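Side-chain contacts in lipolytic protein G-D-S-L family (Chitinophaga pinensis, PDB 4Q7Q), which probably hydrolyses ester bonds as a lipase or acylhydrolase of the SGNH superfamily, although its substrate and biological role are not established: residues V29-Y33 against L34-N38; I69-D72 against V73-V76; S107-I110 against I111-I115; Y206-P209 against A210-N213. All blocks are in the same frame, centred on the assembly; numbering follows the deposited sequence. Where two conformers were deposited one is given.

Contact 1 (V29-Y33 against L34-N38); sequences VSKGY and LTRLN
Leu34, at the start of helix 33-40, reaches back so that its CD2 lies over one face of the Tyr33 ring, displaced toward the rim. This CH-pi contact puts Leu34 CD2 3.7 Å from the ring centroid and 3.4 Å from Tyr33 CE1. Tyr33 CG stands between its own backbone N and carbonyl carbon (chi1 84°), which brings the ring beside the Leu34 amide. Leu34 CD2 would probably lose its aromatic floor, and Thr16 the phenol OH to which it is hydrogen-bonded, if Tyr33 were replaced by an alanine. Thr35 works through a water, whose oxygen accepts from Gly32 N at 2.9 Å and lies 2.7 Å from Thr35 OG1, tying the N-cap residue to the first turn. Arg36 makes the main side-chain bond in the conformer described. Its chain runs extended to NE, which donates to Lys31 O over 2.9 Å (N-H...O angle 145°), approaching from 50° above the carbonyl plane. Lys31 CB covers one face of the same guanidinium, 3.6 Å from Arg36 NE, while the lysine's far end turns to a salt bridge with Glu39. Along the backbone, Arg36 N bonds to Gly32 O at 3.1 Å. Leu37 N likewise bonds to Tyr33 O at 2.9 Å. The incoming loop is thus joined to the helix by donors to consecutive carbonyls, and because Arg36 NH1 also pairs with Asp241, which accepts from Ser30 N and Lys31 N, the arginine's positive charge is likely to be largely balanced there.

Contact 2 (I69-D72 against V73-V76); sequences IKAD and VYSV
The turn into strand 73-77, the middle strand of the five-stranded parallel sheet in this alpha/beta fold of the SGNH hydrolase type, is closed by Tyr74 folding back on the loop residues Ile69 and Ala71. From the strand, CG of Tyr74 leaves anti to the carbonyl carbon (chi1 -61°), and the ring extends back along the loop until its hydroxyl lies among the peptide groups that precede the strand. There the phenol both gives and receives. Ala71 N donates to Tyr74 OH at 2.9 Å, a weak bond because the N-H points well off line (125°). The ring body rests against the same residue: Ala71 CB, directed toward the strand, comes 3.9 Å from Tyr74 CZ, while Ala71 O stands 3.4 Å from Tyr74 CE1, in an oblique position. Both bonds join the hydroxyl to backbone groups of the loop, one firmly and one weakly, which is likely to limit its rotation. Outside the turn, Asp72 OD2 bonds to Thr7 N on the neighbouring strand 6-12, and the Tyr74 ring packs on Ile115 and Leu118 of helix 104-118. The stronger of the two phenol bonds is the one Tyr74 OH donates to Ile69 O, 2.7 Å long, lying in the carbonyl plane on a lone pair, with a C=O...O angle of 134°.

Contact 3 (S107-I110 against I111-I115); sequences SFRI and IISKI
Ile111 packs back along helix 104-118 onto the carbonyl of Ser107, one turn earlier. Its CB lies 3.6 Å from Ser107 O. The next atom, Ile111 CG1, comes closer, 3.2 Å from Ser107 O, since it is set anti to its own carbonyl carbon (chi1 -66°) and so runs toward the preceding turn. At the tip, Ile111 CD1 is still only 3.5 Å from Ser107 O. The aliphatic branch therefore lies alongside a carbonyl already engaged by Ile111 N at 2.9 Å, and flanks that bond. Ile112 repeats the arrangement over Phe108 O, with the bond from Ile112 N also 2.9 Å long.

Ser113 behaves differently, with a polar atom where the isoleucines have CG1. Its OG, likewise turned back along the helix, donates to Arg109 O at 2.8 Å, and Ser113 N donates to the same oxygen at 3.0 Å. The two donors come from opposite faces of the carbonyl plane, so Arg109 O is gripped twice, and this exposed hydroxyl is spent on the helix's own backbone.

Ile111, Phe108 and Ile115 lie on Val76 of the central strand 73-77, and Ile111 also meets Ile59 of helix 56-61, against which Ser107 and Ile110 lean at Ala60. Phe108 bridges from the strand to helix 157-171, where it and Ile112 pack on Ile167, so the helix lies against the sheet and is flanked by helices 56-61 and 157-171.

Contact 4 (Y206-P209 against A210-N213); sequences YKYP and AFVN
Following the antiparallel hairpin of strands 193-196 and 203-206, the chain turns through a cis peptide bond before Pro209 into a short 3-10 segment, and Phe211 folds back against residues Tyr206 to Tyr208. Two backbone hydrogen bonds shape the turn. Phe211 N donates to Lys207 O at 3.0 Å, and Val212 N donates to Pro209 O at 3.1 Å, a three-residue span as expected of 3-10 geometry.

Apolar packing is centred on Phe211, where a chi1 of 74° folds CG back over the residue's own backbone and brings the ring against the preceding residues. Phe211 CB meets Tyr206 CB at 3.8 Å, and Phe211 CE2 meets Tyr208 CB at 3.6 Å. Val212 CG2 approaches the Tyr208 ring obliquely, 3.7 Å from Tyr208 CE1. Replacing Phe211 by a serine is likely to open a gap beside the turn and deprive Tyr208 and Leu195 of a packing partner.

Among the rings, Tyr208 and Phe211 meet obliquely, their planes at 59° and centroids 5.6 Å apart. Pro209 CB covers one face of the Tyr208 ring. At the edge of the Phe211 ring, in its plane, Tyr206 O stands 3.3 Å from Phe211 CD2.

From the N terminus, contact 1 closes the loop that leads into helix 33-40, beside edge strand 44-50. Contact 2 then ends the loop after helix 56-61 and starts the central strand 73-77. Contact 3 closes no loop but lies within helix 104-118. All four follow in series, so none nests in or crosses another. Contacts 2 and 3 touch directly: Tyr74 CD1 is 3.5 Å from Ile115 CG2, and Val76 CG1 is 3.8 Å from Phe108 CE2, joining sheet to helix. Contact 4 closes the turn after hairpin 193-196/203-206, its centre about 40 Å from that of contact 2, on the opposite side of the chain's centre.

Contact 1 (V29-Y33 against L34-N38)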
loop_
_atom_site.group_PDB
_atom_site.type_symbol
_atom_site.label_atom_id
_atom_site.label_comp_id
_atom_site.label_asym_id
_atom_site.label_seq_id
_atom_site.Cartn_x
_atom_site.Cartn_y
_atom_site.Cartn_z
ATOM N N VAL A 29 5.220 -2.731 14.722
ATOM C CA VAL A 29 3.998 -1.934 14.636
ATOM C C VAL A 29 3.014 -2.367 15.720
ATOM O O VAL A 29 2.854 -3.561 15.974
ATOM C CB VAL A 29 3.336 -2.115 13.252
ATOM C CG1 VAL A 29 2.000 -1.371 13.173
ATOM C CG2 VAL A 29 4.284 -1.664 12.153
ATOM N N SER A 30 2.348 -1.403 16.350
ATOM C CA SER A 30 1.371 -1.724 17.393
ATOM C C SER A 30 -0.081 -1.485 16.953
ATOM O O SER A 30 -0.999 -2.100 17.487
ATOM C CB SER A 30 1.680 -0.971 18.690
ATOM O OG SER A 30 1.508 0.424 18.530
ATOM N N LYS A 31 -0.283 -0.600 15.982
ATOM C CA LYS A 31 -1.622 -0.345 15.459
ATOM C C LYS A 31 -1.554 -0.042 13.969
ATOM O O LYS A 31 -0.858 0.883 13.548
ATOM C CB LYS A 31 -2.302 0.822 16.192
ATOM C CG LYS A 31 -2.713 0.550 17.646
ATOM C CD LYS A 31 -3.423 1.760 18.251
ATOM C CE LYS A 31 -3.768 1.524 19.713
ATOM N NZ LYS A 31 -4.510 2.669 20.319
ATOM N N GLY A 32 -2.275 -0.831 13.178
ATOM C CA GLY A 32 -2.343 -0.630 11.739
ATOM C C GLY A 32 -3.342 0.447 11.356
ATOM O O GLY A 32 -3.987 1.033 12.220
ATOM N N TYR A 33 -3.495 0.709 10.063
ATOM C CA TYR A 33 -4.332 1.845 9.663
ATOM C C TYR A 33 -5.840 1.593 9.784
ATOM O O TYR A 33 -6.607 2.545 9.927
ATOM C CB TYR A 33 -3.940 2.401 8.277
ATOM C CG TYR A 33 -4.539 1.677 7.093
ATOM C CD1 TYR A 33 -5.785 2.043 6.584
ATOM C CD2 TYR A 33 -3.852 0.648 6.462
ATOM C CE1 TYR A 33 -6.331 1.392 5.502
ATOM C CE2 TYR A 33 -4.400 -0.013 5.376
ATOM C CZ TYR A 33 -5.632 0.365 4.896
ATOM O OH TYR A 33 -6.172 -0.309 3.828
ATOM N N LEU A 34 -6.263 0.330 9.747
ATOM C CA LEU A 34 -7.686 0.018 9.949
ATOM C C LEU A 34 -8.082 0.288 11.395
ATOM O O LEU A 34 -9.119 0.908 11.677
ATOM C CB LEU A 34 -8.001 -1.448 9.626
ATOM C CG LEU A 34 -7.485 -2.030 8.304
ATOM C CD1 LEU A 34 -7.998 -3.461 8.110
ATOM C CD2 LEU A 34 -7.868 -1.161 7.126
ATOM N N THR A 35 -7.243 -0.191 12.308
ATOM C CA THR A 35 -7.437 0.018 13.741
ATOM C C THR A 35 -7.460 1.507 14.058
ATOM O O THR A 35 -8.343 1.987 14.765
ATOM C CB THR A 35 -6.330 -0.692 14.538
ATOM O OG1 THR A 35 -6.411 -2.103 14.291
ATOM C CG2 THR A 35 -6.444 -0.418 16.045
ATOM N N ARG A 36 -6.504 2.248 13.506
ATOM C CA ARG A 36 -6.428 3.680 13.763
ATOM C C ARG A 36 -7.604 4.444 13.156
ATOM O O ARG A 36 -8.108 5.386 13.765
ATOM C CB ARG A 36 -5.101 4.239 13.269
ATOM C CG ARG A 36 -3.910 3.686 14.022
ATOM C CD ARG A 36 -2.585 4.219 13.464
ATOM N NE ARG A 36 -1.441 3.674 14.192
ATOM C CZ ARG A 36 -1.025 4.132 15.367
ATOM N NH1 ARG A 36 0.011 3.571 15.974
ATOM N NH2 ARG A 36 -1.646 5.157 15.937
ATOM N N LEU A 37 -8.045 4.043 11.963
ATOM C CA LEU A 37 -9.225 4.666 11.361
ATOM C C LEU A 37 -10.418 4.505 12.299
ATOM O O LEU A 37 -11.148 5.460 12.570
ATOM C CB LEU A 37 -9.543 4.055 9.985
ATOM C CG LEU A 37 -10.706 4.627 9.148
ATOM C CD1 LEU A 37 -12.123 4.233 9.653
ATOM C CD2 LEU A 37 -10.585 6.141 9.021
ATOM N N ASN A 38 -10.627 3.285 12.778
ATOM C CA ASN A 38 -11.730 3.018 13.687
ATOM C C ASN A 38 -11.653 3.822 14.987
ATOM O O ASN A 38 -12.673 4.195 15.537
ATOM C CB ASN A 38 -11.859 1.513 13.953
ATOM C CG ASN A 38 -12.823 1.204 15.079
ATOM O OD1 ASN A 38 -12.402 0.928 16.203
ATOM N ND2 ASN A 38 -14.123 1.260 14.787
HETATM O O HOH W 1 -3.914 -3.036 14.238
#

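Contact 2 (I69-D72 against V73-V76)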
loop_
_atom_site.group_PDB
_atom_site.type_symbol
_atom_site.label_atom_id
_atom_site.label_comp_id
_atom_site.label_asym_id
_atom_site.label_seq_id
_atom_site.Cartn_x
_atom_site.Cartn_y
_atom_site.Cartn_z
ATOM N N ILE A 69 -18.229 -9.657 1.152
ATOM C CA ILE A 69 -19.641 -9.563 1.499
ATOM C C ILE A 69 -20.205 -8.183 1.200
ATOM O O ILE A 69 -19.471 -7.249 0.885
ATOM C CB ILE A 69 -19.901 -9.897 2.984
ATOM C CG1 ILE A 69 -19.307 -8.824 3.893
ATOM C CG2 ILE A 69 -19.351 -11.277 3.331
ATOM C CD1 ILE A 69 -19.741 -8.960 5.347
ATOM N N LYS A 70 -21.521 -8.068 1.287
ATOM C CA LYS A 70 -22.185 -6.784 1.134
ATOM C C LYS A 70 -21.837 -5.884 2.322
ATOM O O LYS A 70 -21.918 -6.300 3.482
ATOM C CB LYS A 70 -23.697 -6.987 1.037
ATOM C CG LYS A 70 -24.487 -5.716 0.796
ATOM C CD LYS A 70 -25.977 -6.028 0.739
ATOM C CE LYS A 70 -26.806 -4.807 0.362
ATOM N NZ LYS A 70 -28.226 -5.177 0.083
ATOM N N ALA A 71 -21.437 -4.654 2.023
ATOM C CA ALA A 71 -21.023 -3.705 3.049
ATOM C C ALA A 71 -21.384 -2.292 2.625
ATOM O O ALA A 71 -21.772 -2.060 1.477
ATOM C CB ALA A 71 -19.525 -3.810 3.305
ATOM N N ASP A 72 -21.229 -1.349 3.547
ATOM C CA ASP A 72 -21.693 0.015 3.336
ATOM C C ASP A 72 -20.656 0.863 2.615
ATOM O O ASP A 72 -21.001 1.795 1.887
ATOM C CB ASP A 72 -22.048 0.667 4.673
ATOM C CG ASP A 72 -23.126 -0.086 5.419
ATOM O OD1 ASP A 72 -24.259 -0.142 4.903
ATOM O OD2 ASP A 72 -22.846 -0.620 6.516
ATOM N N VAL A 73 -19.382 0.549 2.836
ATOM C CA VAL A 73 -18.297 1.269 2.189
ATOM C C VAL A 73 -17.153 0.312 1.917
ATOM O O VAL A 73 -16.872 -0.577 2.720
ATOM C CB VAL A 73 -17.813 2.480 3.038
ATOM C CG1 VAL A 73 -17.462 2.053 4.450
ATOM C CG2 VAL A 73 -16.633 3.189 2.385
ATOM N N TYR A 74 -16.514 0.487 0.767
ATOM C CA TYR A 74 -15.348 -0.292 0.393
ATOM C C TYR A 74 -14.193 0.654 0.110
ATOM O O TYR A 74 -14.369 1.670 -0.568
ATOM C CB TYR A 74 -15.634 -1.114 -0.866
ATOM C CG TYR A 74 -16.754 -2.126 -0.728
ATOM C CD1 TYR A 74 -18.092 -1.727 -0.729
ATOM C CD2 TYR A 74 -16.480 -3.486 -0.619
ATOM C CE1 TYR A 74 -19.119 -2.650 -0.615
ATOM C CE2 TYR A 74 -17.508 -4.423 -0.501
ATOM C CZ TYR A 74 -18.826 -3.996 -0.502
ATOM O OH TYR A 74 -19.865 -4.900 -0.389
ATOM N N SER A 75 -13.015 0.335 0.639
ATOM C CA SER A 75 -11.805 1.013 0.191
ATOM C C SER A 75 -10.941 0.030 -0.584
ATOM O O SER A 75 -10.963 -1.183 -0.328
ATOM C CB SER A 75 -11.024 1.642 1.354
ATOM O OG SER A 75 -10.645 0.681 2.322
ATOM N N VAL A 76 -10.205 0.548 -1.561
ATOM C CA VAL A 76 -9.309 -0.274 -2.358
ATOM C C VAL A 76 -7.926 0.354 -2.334
ATOM O O VAL A 76 -7.746 1.492 -2.769
ATOM C CB VAL A 76 -9.800 -0.402 -3.815
ATOM C CG1 VAL A 76 -8.871 -1.303 -4.631
ATOM C CG2 VAL A 76 -11.229 -0.941 -3.840
#

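Contact 3 (S107-I110 against I111-I115)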
loop_
_atom_site.group_PDB
_atom_site.type_symbol
_atom_site.label_atom_id
_atom_site.label_comp_id
_atom_site.label_asym_id
_atom_site.label_seq_id
_atom_site.Cartn_x
_atom_site.Cartn_y
_atom_site.Cartn_z
ATOM N N SER A 107 -7.858 -4.379 -13.941
ATOM C CA SER A 107 -8.107 -4.985 -12.632
ATOM C C SER A 107 -9.054 -4.129 -11.814
ATOM O O SER A 107 -9.919 -4.646 -11.110
ATOM C CB SER A 107 -6.804 -5.165 -11.854
ATOM O OG SER A 107 -5.942 -6.070 -12.515
ATOM N N PHE A 108 -8.879 -2.814 -11.887
ATOM C CA PHE A 108 -9.755 -1.930 -11.129
ATOM C C PHE A 108 -11.176 -1.965 -11.670
ATOM O O PHE A 108 -12.131 -1.853 -10.897
ATOM C CB PHE A 108 -9.201 -0.509 -11.050
ATOM C CG PHE A 108 -8.234 -0.311 -9.917
ATOM C CD1 PHE A 108 -6.967 -0.863 -9.971
ATOM C CD2 PHE A 108 -8.596 0.423 -8.796
ATOM C CE1 PHE A 108 -6.067 -0.687 -8.920
ATOM C CE2 PHE A 108 -7.709 0.604 -7.745
ATOM C CZ PHE A 108 -6.437 0.050 -7.805
ATOM N N ARG A 109 -11.318 -2.153 -12.979
ATOM C CA ARG A 109 -12.636 -2.330 -13.576
ATOM C C ARG A 109 -13.340 -3.544 -12.967
ATOM O O ARG A 109 -14.504 -3.466 -12.560
ATOM C CB ARG A 109 -12.540 -2.464 -15.105
ATOM C CG ARG A 109 -13.851 -2.910 -15.760
ATOM C CD ARG A 109 -13.685 -3.165 -17.263
ATOM N NE ARG A 109 -12.477 -3.937 -17.547
ATOM C CZ ARG A 109 -12.375 -5.255 -17.401
ATOM N NH1 ARG A 109 -11.225 -5.861 -17.665
ATOM N NH2 ARG A 109 -13.415 -5.966 -16.979
ATOM N N ILE A 110 -12.619 -4.656 -12.882
ATOM C CA ILE A 110 -13.146 -5.884 -12.299
ATOM C C ILE A 110 -13.519 -5.698 -10.825
ATOM O O ILE A 110 -14.597 -6.107 -10.387
ATOM C CB ILE A 110 -12.118 -7.030 -12.450
ATOM C CG1 ILE A 110 -11.947 -7.371 -13.930
ATOM C CG2 ILE A 110 -12.524 -8.253 -11.635
ATOM C CD1 ILE A 110 -10.865 -8.382 -14.176
ATOM N N ILE A 111 -12.633 -5.060 -10.066
ATOM C CA ILE A 111 -12.850 -4.872 -8.637
ATOM C C ILE A 111 -14.027 -3.943 -8.354
ATOM O O ILE A 111 -14.903 -4.269 -7.554
ATOM C CB ILE A 111 -11.587 -4.332 -7.944
ATOM C CG1 ILE A 111 -10.472 -5.377 -8.006
ATOM C CG2 ILE A 111 -11.883 -3.956 -6.495
ATOM C CD1 ILE A 111 -9.080 -4.811 -7.740
ATOM N N ILE A 112 -14.062 -2.797 -9.022
ATOM C CA ILE A 112 -15.154 -1.852 -8.802
ATOM C C ILE A 112 -16.487 -2.436 -9.270
ATOM O O ILE A 112 -17.521 -2.236 -8.631
ATOM C CB ILE A 112 -14.856 -0.487 -9.452
ATOM C CG1 ILE A 112 -13.753 0.211 -8.654
ATOM C CG2 ILE A 112 -16.111 0.382 -9.503
ATOM C CD1 ILE A 112 -13.138 1.390 -9.359
ATOM N N SER A 113 -16.462 -3.196 -10.360
ATOM C CA SER A 113 -17.682 -3.857 -10.826
ATOM C C SER A 113 -18.208 -4.860 -9.804
ATOM O O SER A 113 -19.415 -4.935 -9.575
ATOM C CB SER A 113 -17.462 -4.537 -12.175
ATOM O OG SER A 113 -17.207 -3.572 -13.178
ATOM N N LYS A 114 -17.305 -5.618 -9.177
ATOM C CA LYS A 114 -17.714 -6.579 -8.150
ATOM C C LYS A 114 -18.351 -5.872 -6.963
ATOM O O LYS A 114 -19.372 -6.313 -6.437
ATOM C CB LYS A 114 -16.533 -7.412 -7.662
ATOM C CG LYS A 114 -16.899 -8.405 -6.563
ATOM C CD LYS A 114 -17.788 -9.518 -7.097
ATOM C CE LYS A 114 -17.932 -10.646 -6.086
ATOM N NZ LYS A 114 -18.858 -11.713 -6.584
ATOM N N ILE A 115 -17.734 -4.779 -6.534
ATOM C CA ILE A 115 -18.259 -4.008 -5.414
ATOM C C ILE A 115 -19.694 -3.561 -5.689
ATOM O O ILE A 115 -20.581 -3.707 -4.843
ATOM C CB ILE A 115 -17.381 -2.787 -5.128
ATOM C CG1 ILE A 115 -16.047 -3.249 -4.545
ATOM C CG2 ILE A 115 -18.100 -1.833 -4.184
ATOM C CD1 ILE A 115 -15.019 -2.144 -4.394
#

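Contact 4 (Y206-P209 against A210-N213)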
loop_
_atom_site.group_PDB
_atom_site.type_symbol
_atom_site.label_atom_id
_atom_site.label_comp_id
_atom_site.label_asym_id
_atom_site.label_seq_id
_atom_site.Cartn_x
_atom_site.Cartn_y
_atom_site.Cartn_z
ATOM N N TYR A 206 24.046 4.318 6.770
ATOM C CA TYR A 206 23.903 5.152 5.581
ATOM C C TYR A 206 22.464 5.621 5.416
ATOM O O TYR A 206 21.576 4.815 5.138
ATOM C CB TYR A 206 24.283 4.381 4.319
ATOM C CG TYR A 206 25.744 4.009 4.199
ATOM C CD1 TYR A 206 26.692 4.935 3.765
ATOM C CD2 TYR A 206 26.175 2.723 4.502
ATOM C CE1 TYR A 206 28.033 4.587 3.640
ATOM C CE2 TYR A 206 27.504 2.365 4.376
ATOM C CZ TYR A 206 28.430 3.303 3.951
ATOM O OH TYR A 206 29.752 2.945 3.824
ATOM N N LYS A 207 22.227 6.916 5.568
ATOM C CA LYS A 207 20.892 7.434 5.318
ATOM C C LYS A 207 20.615 7.493 3.817
ATOM O O LYS A 207 21.486 7.194 3.002
ATOM C CB LYS A 207 20.707 8.809 5.958
ATOM C CG LYS A 207 21.447 9.929 5.282
ATOM C CD LYS A 207 21.149 11.242 6.002
ATOM C CE LYS A 207 21.397 12.434 5.124
ATOM N NZ LYS A 207 21.013 13.658 5.858
ATOM N N TYR A 208 19.390 7.859 3.458
ATOM C CA TYR A 208 19.037 8.105 2.064
ATOM C C TYR A 208 19.460 9.525 1.707
ATOM O O TYR A 208 19.289 10.430 2.506
ATOM C CB TYR A 208 17.527 7.961 1.909
ATOM C CG TYR A 208 17.022 8.143 0.502
ATOM C CD1 TYR A 208 17.066 7.094 -0.406
ATOM C CD2 TYR A 208 16.488 9.353 0.082
ATOM C CE1 TYR A 208 16.612 7.240 -1.693
ATOM C CE2 TYR A 208 16.020 9.512 -1.215
ATOM C CZ TYR A 208 16.085 8.448 -2.094
ATOM O OH TYR A 208 15.626 8.590 -3.381
ATOM N N PRO A 209 19.994 9.741 0.491
ATOM C CA PRO A 209 20.155 8.786 -0.609
ATOM C C PRO A 209 21.494 8.036 -0.621
ATOM O O PRO A 209 21.734 7.266 -1.550
ATOM C CB PRO A 209 20.058 9.690 -1.838
ATOM C CG PRO A 209 20.716 10.943 -1.389
ATOM C CD PRO A 209 20.281 11.119 0.046
ATOM N N ALA A 210 22.359 8.224 0.354
ATOM C CA ALA A 210 23.627 7.510 0.347
ATOM C C ALA A 210 23.495 6.012 0.172
ATOM O O ALA A 210 24.237 5.426 -0.526
ATOM C CB ALA A 210 24.400 7.812 1.641
ATOM N N PHE A 211 22.540 5.419 0.839
ATOM C CA PHE A 211 22.396 3.980 0.825
ATOM C C PHE A 211 22.087 3.378 -0.538
ATOM O O PHE A 211 22.318 2.255 -0.730
ATOM C CB PHE A 211 21.523 3.425 1.957
ATOM C CG PHE A 211 20.022 3.647 1.824
ATOM C CD1 PHE A 211 19.296 3.125 0.785
ATOM C CD2 PHE A 211 19.345 4.285 2.812
ATOM C CE1 PHE A 211 17.944 3.312 0.724
ATOM C CE2 PHE A 211 17.994 4.459 2.758
ATOM C CZ PHE A 211 17.295 3.959 1.712
ATOM N N VAL A 212 21.606 4.176 -1.451
ATOM C CA VAL A 212 21.361 3.692 -2.803
ATOM C C VAL A 212 22.637 3.275 -3.476
ATOM O O VAL A 212 22.617 2.419 -4.301
ATOM C CB VAL A 212 20.634 4.715 -3.665
ATOM C CG1 VAL A 212 20.305 4.136 -5.025
ATOM C CG2 VAL A 212 19.370 5.127 -2.981
ATOM N N ASN A 213 23.749 3.846 -3.051
ATOM C CA ASN A 213 25.055 3.581 -3.653
ATOM C C ASN A 213 25.866 2.486 -2.965
ATOM O O ASN A 213 26.975 2.171 -3.401
ATOM C CB ASN A 213 25.891 4.861 -3.680
ATOM C CG ASN A 213 25.151 6.030 -4.291
ATOM O OD1 ASN A 213 24.992 7.076 -3.659
ATOM N ND2 ASN A 213 24.691 5.860 -5.522
#